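Local coordinates for protein acyl-CoA thioester hydrolase HI0827 (Haemophilus influenzae Rd KW20, PDB 3BJK) that hydrolyses a broad range of acyl-coenzyme A thioesters, probably including long-chain fatty acyl-CoAs, as a hexamer built from hotdog-fold dimers, at residues E52-R57 with F121-N126; V61-M66 with A117-V122. The protein carries 1 engineered substitution. All coordinates share one frame; numbering follows the deposited sequence.

Contact 1. Residues E52-R57 with F121-N126. With EDO (1,2-ethanediol), chain S.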
loop_
_atom_site.group_PDB
_atom_site.type_symbol
_atom_site.label_atom_id
_atom_site.label_comp_id
_atom_site.label_asym_id
_atom_site.label_seq_id
_atom_site.Cartn_x
_atom_site.Cartn_y
_atom_site.Cartn_z
ATOM N N GLU C 52 -21.518 12.742 9.144
ATOM C CA GLU C 52 -22.065 13.041 10.454
ATOM C C GLU C 52 -23.355 13.918 10.304
ATOM O O GLU C 52 -24.407 13.612 10.842
ATOM C CB GLU C 52 -21.010 13.695 11.350
ATOM C CG GLU C 52 -20.038 12.702 12.007
ATOM C CD GLU C 52 -18.818 13.381 12.643
ATOM O OE1 GLU C 52 -18.455 14.532 12.261
ATOM O OE2 GLU C 52 -18.215 12.739 13.520
ATOM N N ILE C 53 -23.237 14.963 9.512
ATOM C CA ILE C 53 -24.291 15.933 9.251
ATOM C C ILE C 53 -25.430 15.302 8.441
ATOM O O ILE C 53 -26.597 15.527 8.736
ATOM C CB ILE C 53 -23.686 17.183 8.510
ATOM C CG1 ILE C 53 -22.751 17.934 9.468
ATOM C CG2 ILE C 53 -24.786 18.134 7.892
ATOM C CD1 ILE C 53 -22.038 19.037 8.807
ATOM N N ALA C 54 -25.064 14.523 7.433
ATOM C CA ALA C 54 -26.021 13.895 6.520
ATOM C C ALA C 54 -26.727 12.696 7.124
ATOM O O ALA C 54 -27.734 12.239 6.567
ATOM C CB ALA C 54 -25.292 13.465 5.216
ATOM N N HIS C 55 -26.206 12.188 8.248
ATOM C CA HIS C 55 -26.736 10.997 8.926
ATOM C C HIS C 55 -26.655 9.781 8.001
ATOM O O HIS C 55 -27.569 8.983 7.929
ATOM C CB HIS C 55 -28.163 11.235 9.446
ATOM C CG HIS C 55 -28.212 11.880 10.800
ATOM N ND1 HIS C 55 -27.156 12.608 11.319
ATOM C CD2 HIS C 55 -29.194 11.928 11.732
ATOM C CE1 HIS C 55 -27.476 13.043 12.527
ATOM N NE2 HIS C 55 -28.709 12.653 12.797
ATOM N N GLY C 56 -25.550 9.668 7.256
ATOM C CA GLY C 56 -25.368 8.556 6.357
ATOM C C GLY C 56 -24.419 8.815 5.217
ATOM O O GLY C 56 -23.622 9.760 5.269
ATOM N N ARG C 57 -24.521 7.969 4.189
ATOM C CA ARG C 57 -23.577 7.951 3.057
ATOM C C ARG C 57 -23.571 9.300 2.328
ATOM O O ARG C 57 -24.602 9.977 2.252
ATOM C CB ARG C 57 -23.943 6.851 2.045
ATOM C CG ARG C 57 -23.419 5.441 2.364
ATOM C CD ARG C 57 -24.256 4.344 1.605
ATOM N NE ARG C 57 -23.783 2.983 1.913
ATOM C CZ ARG C 57 -22.918 2.256 1.182
ATOM N NH1 ARG C 57 -22.417 2.707 0.035
ATOM N NH2 ARG C 57 -22.559 1.034 1.592
ATOM N N PHE C 121 -19.929 17.839 -0.768
ATOM C CA PHE C 121 -20.417 16.481 -0.703
ATOM C C PHE C 121 -21.900 16.468 -0.940
ATOM O O PHE C 121 -22.566 17.458 -0.721
ATOM C CB PHE C 121 -20.184 15.924 0.706
ATOM C CG PHE C 121 -18.749 15.959 1.121
ATOM C CD1 PHE C 121 -17.905 14.898 0.807
ATOM C CD2 PHE C 121 -18.232 17.060 1.752
ATOM C CE1 PHE C 121 -16.602 14.903 1.145
ATOM C CE2 PHE C 121 -16.874 17.088 2.093
ATOM C CZ PHE C 121 -16.070 15.987 1.798
ATOM N N VAL C 122 -22.414 15.330 -1.386
ATOM C CA VAL C 122 -23.835 15.145 -1.539
ATOM C C VAL C 122 -24.232 13.839 -0.834
ATOM O O VAL C 122 -23.600 12.810 -1.029
ATOM C CB VAL C 122 -24.247 15.166 -3.038
ATOM C CG1 VAL C 122 -25.725 14.879 -3.202
ATOM C CG2 VAL C 122 -23.876 16.530 -3.637
ATOM N N ALA C 123 -25.207 13.951 0.050
ATOM C CA ALA C 123 -25.884 12.828 0.661
ATOM C C ALA C 123 -26.549 11.906 -0.398
ATOM O O ALA C 123 -27.240 12.372 -1.301
ATOM C CB ALA C 123 -26.935 13.358 1.620
ATOM N N VAL C 124 -26.290 10.601 -0.277
ATOM C CA VAL C 124 -26.720 9.598 -1.233
ATOM C C VAL C 124 -27.336 8.388 -0.527
ATOM O O VAL C 124 -27.048 8.112 0.637
ATOM C CB VAL C 124 -25.576 9.085 -2.168
ATOM C CG1 VAL C 124 -25.116 10.194 -3.110
ATOM C CG2 VAL C 124 -24.391 8.507 -1.418
ATOM N N ASP C 125 -28.164 7.668 -1.261
ATOM C CA ASP C 125 -28.700 6.384 -0.825
ATOM C C ASP C 125 -27.733 5.232 -1.162
ATOM O O ASP C 125 -26.633 5.471 -1.653
ATOM C CB ASP C 125 -30.095 6.161 -1.455
ATOM C CG ASP C 125 -30.081 6.117 -3.004
ATOM O OD1 ASP C 125 -29.051 5.740 -3.624
ATOM O OD2 ASP C 125 -31.139 6.455 -3.600
ATOM N N ASN C 126 -28.179 4.003 -0.868
ATOM C CA ASN C 126 -27.564 2.716 -1.286
ATOM C C ASN C 126 -27.085 2.664 -2.747
ATOM O O ASN C 126 -26.018 2.096 -3.037
ATOM C CB ASN C 126 -28.583 1.585 -1.048
ATOM C CG ASN C 126 -28.036 0.190 -1.359
ATOM O OD1 ASN C 126 -26.828 -0.041 -1.301
ATOM N ND2 ASN C 126 -28.950 -0.766 -1.653
HETATM C C1 EDO S . -15.869 15.462 14.976
HETATM O O1 EDO S . -17.224 14.964 15.085
HETATM C C2 EDO S . -15.603 16.050 13.586
HETATM O O2 EDO S . -15.654 15.100 12.521
HETATM O O HOH W 1 -23.542 4.771 -2.258
#
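The turn that leads out of the central helix of the hotdog fold is fastened here to the end of a strand, through Ala54, Arg57, Ala123 and Val124. Ala54, at the C-terminal end of helix 35-54, meets Ala123 methyl to methyl, with the two CB atoms 4.0 Å apart; such small side chains let helix and strand come close. Beyond them Val124 N donates to Arg57 O over 3.1 Å in a nearly straight bond. The same oxygen also accepts from the guanidinium of Arg131, which binds Ala54 O and Val124 O as well, so one planar cation draws together carbonyls from both segments. Branched Val124 adds an apolar patch, its CG2 lying 3.9 Å from Arg57 CB. The Arg57 chain then runs extended from CG to NE and carries its charged end past Asp125 toward Ala29 of the third subunit, and a water there accepts from NH1 and donates to Asp125 O.

His55 is the first residue to leave the helix, with positive phi (61°); its ring lies back along the helix end, and ND1 donates to Glu52 O at 3.0 Å, in the ring plane. Gly56 follows with backbone angles at which a side chain would collide with the preceding carbonyl. Facing a neighbouring subunit, the Glu52 carboxylate receives one hydroxyl of ethanediol on each oxygen (O2 to OE1 and O1 to OE2, both 2.9 Å), while its OE2 makes salt bridges to Arg19 and Lys101 of that second subunit. The ethanediol probably comes from the crystallisation liquor. A long helix turning sharply into a strand of the sheet that wraps it is characteristic of the hotdog fold.

Contact 2. Residues V61-M66 with A117-V122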
loop_
_atom_site.group_PDB
_atom_site.type_symbol
_atom_site.label_atom_id
_atom_site.label_comp_id
_atom_site.label_asym_id
_atom_site.label_seq_id
_atom_site.Cartn_x
_atom_site.Cartn_y
_atom_site.Cartn_z
ATOM N N VAL C 61 -18.712 15.583 -4.714
ATOM C CA VAL C 61 -19.015 16.024 -6.075
ATOM C C VAL C 61 -18.046 17.115 -6.613
ATOM O O VAL C 61 -17.870 17.237 -7.835
ATOM C CB VAL C 61 -20.431 16.534 -6.146
ATOM C CG1 VAL C 61 -21.410 15.358 -5.750
ATOM C CG2 VAL C 61 -20.630 17.805 -5.253
ATOM N N ALA C 62 -17.474 17.914 -5.714
ATOM C CA ALA C 62 -16.572 19.007 -6.112
ATOM C C ALA C 62 -15.567 19.368 -5.061
ATOM O O ALA C 62 -15.784 19.185 -3.859
ATOM C CB ALA C 62 -17.383 20.280 -6.462
ATOM N N VAL C 63 -14.435 19.880 -5.539
ATOM C CA VAL C 63 -13.488 20.586 -4.696
ATOM C C VAL C 63 -13.187 21.889 -5.459
ATOM O O VAL C 63 -12.437 21.910 -6.415
ATOM C CB VAL C 63 -12.182 19.826 -4.464
ATOM C CG1 VAL C 63 -11.381 20.559 -3.423
ATOM C CG2 VAL C 63 -12.430 18.400 -4.029
ATOM N N GLU C 64 -13.827 22.969 -5.076
ATOM C CA GLU C 64 -13.741 24.202 -5.875
ATOM C C GLU C 64 -12.355 24.847 -5.771
ATOM O O GLU C 64 -11.922 25.528 -6.692
ATOM C CB GLU C 64 -14.855 25.186 -5.487
ATOM C CG GLU C 64 -14.949 25.546 -3.987
ATOM C CD GLU C 64 -16.368 25.984 -3.601
ATOM O OE1 GLU C 64 -17.307 25.105 -3.369
ATOM O OE2 GLU C 64 -16.513 27.223 -3.604
ATOM N N SER C 65 -11.666 24.597 -4.658
ATOM C CA SER C 65 -10.327 25.151 -4.434
ATOM C C SER C 65 -9.493 24.269 -3.547
ATOM O O SER C 65 -10.011 23.678 -2.631
ATOM C CB SER C 65 -10.385 26.562 -3.816
ATOM O OG SER C 65 -10.993 26.500 -2.528
ATOM N N MET C 66 -8.186 24.201 -3.821
ATOM C CA MET C 66 -7.203 23.723 -2.884
ATOM C C MET C 66 -5.940 24.538 -3.020
ATOM O O MET C 66 -5.573 24.959 -4.117
ATOM C CB MET C 66 -6.772 22.297 -3.108
ATOM C CG MET C 66 -7.793 21.333 -3.258
ATOM S SD MET C 66 -6.959 19.706 -3.381
ATOM C CE MET C 66 -8.332 18.757 -4.058
ATOM N N ALA C 117 -8.632 23.528 1.539
ATOM C CA ALA C 117 -9.501 23.188 0.426
ATOM C C ALA C 117 -10.964 23.461 0.819
ATOM O O ALA C 117 -11.328 23.467 2.009
ATOM C CB ALA C 117 -9.301 21.753 0.055
ATOM N N VAL C 118 -11.815 23.632 -0.178
ATOM C CA VAL C 118 -13.265 23.654 0.075
ATOM C C VAL C 118 -13.921 22.542 -0.750
ATOM O O VAL C 118 -13.847 22.585 -1.979
ATOM C CB VAL C 118 -13.848 25.022 -0.307
ATOM C CG1 VAL C 118 -15.386 25.006 -0.124
ATOM C CG2 VAL C 118 -13.184 26.113 0.548
ATOM N N PHE C 119 -14.505 21.564 -0.041
ATOM C CA PHE C 119 -15.125 20.358 -0.583
ATOM C C PHE C 119 -16.604 20.544 -0.571
ATOM O O PHE C 119 -17.138 21.183 0.325
ATOM C CB PHE C 119 -14.847 19.130 0.299
ATOM C CG PHE C 119 -13.485 18.504 0.080
ATOM C CD1 PHE C 119 -12.337 19.078 0.612
ATOM C CD2 PHE C 119 -13.368 17.309 -0.602
ATOM C CE1 PHE C 119 -11.106 18.505 0.366
ATOM C CE2 PHE C 119 -12.188 16.749 -0.819
ATOM C CZ PHE C 119 -11.036 17.338 -0.336
ATOM N N THR C 120 -17.254 19.947 -1.548
ATOM C CA THR C 120 -18.709 19.769 -1.572
ATOM C C THR C 120 -19.064 18.265 -1.677
ATOM O O THR C 120 -18.629 17.543 -2.593
ATOM C CB THR C 120 -19.379 20.535 -2.760
ATOM O OG1 THR C 120 -18.841 21.860 -2.862
ATOM C CG2 THR C 120 -20.897 20.514 -2.638
ATOM N N PHE C 121 -19.929 17.839 -0.768
ATOM C CA PHE C 121 -20.417 16.481 -0.703
ATOM C C PHE C 121 -21.900 16.468 -0.940
ATOM O O PHE C 121 -22.566 17.458 -0.721
ATOM C CB PHE C 121 -20.184 15.924 0.706
ATOM C CG PHE C 121 -18.749 15.959 1.121
ATOM C CD1 PHE C 121 -17.905 14.898 0.807
ATOM C CD2 PHE C 121 -18.232 17.060 1.752
ATOM C CE1 PHE C 121 -16.602 14.903 1.145
ATOM C CE2 PHE C 121 -16.874 17.088 2.093
ATOM C CZ PHE C 121 -16.070 15.987 1.798
ATOM N N VAL C 122 -22.414 15.330 -1.386
ATOM C CA VAL C 122 -23.835 15.145 -1.539
ATOM C C VAL C 122 -24.232 13.839 -0.834
ATOM O O VAL C 122 -23.600 12.810 -1.029
ATOM C CB VAL C 122 -24.247 15.166 -3.038
ATOM C CG1 VAL C 122 -25.725 14.879 -3.202
ATOM C CG2 VAL C 122 -23.876 16.530 -3.637
HETATM O O HOH W 2 -16.318 22.697 -3.400
HETATM O O HOH W 3 -20.030 24.183 -3.481
#
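Val63 and Phe119 hold the tightly packed face of this antiparallel strand pair: Val63 CG2 sits over one face of the Phe119 ring, 4.0 Å from its centroid, in a CH-pi contact offset toward the rim. On the same face Met66 CG lies 3.7 Å from Ala117 CB; the small alanine leaves room for the long methionine, and Met39 and Met42 of helix 35-54 close over this apolar layer.

Between the faces runs the backbone, with Thr120 N donating to Ala62 O at 2.8 Å. A classic beta bulge interrupts the regular pairing, since Val61 N (2.9 Å) and, weakly, Ala62 N (3.3 Å) both donate to Thr120 O. At the bulge end, outside the helix-covered face, Val61 CG1 and Val122 CG2 lie 3.5 Å apart, closer than usual for two carbons. In the hotdog sheet strand 58-68 lies at the edge within its own chain, but Val63, Ser65 and Met66 pair with a strand of the third subunit and carry the sheet across the interface.

Around Glu64 and Thr120 the contact is wetter and looser. Glu64 CG lies between its backbone N and carbonyl carbon (chi1 54°), and the extended chain crosses Val118 toward Thr120. Its carboxylate reaches the threonine through water: one molecule accepts from Thr120 OG1 (2.7 Å) and donates to Glu64 OE1 (2.6 Å), and a second donates to both Glu64 OE1 and Thr120 OG1.

Contacts 1 and 2 are consecutive lengths of one junction: strand 111-123 supplies a segment to each, and Phe121 and Val122 belong to both, while helix 35-54 and strand 58-68, their other partners, follow each other in the chain. Their centres stand about 15 Å apart. Phe121, common to both ranges, turns its side chain onto Ala47 and Ala50 of the helix, whereas Val122 bonds through its backbone to Val59, between residues 52-57 and 61-66. At contact 1 Arg57 packs on the third subunit; at contact 2 the sheet runs on into that subunit, as in the hotdog dimer, whereas the second subunit, met by Glu52 with its ethanediol, probably belongs to another dimer of the hexamer.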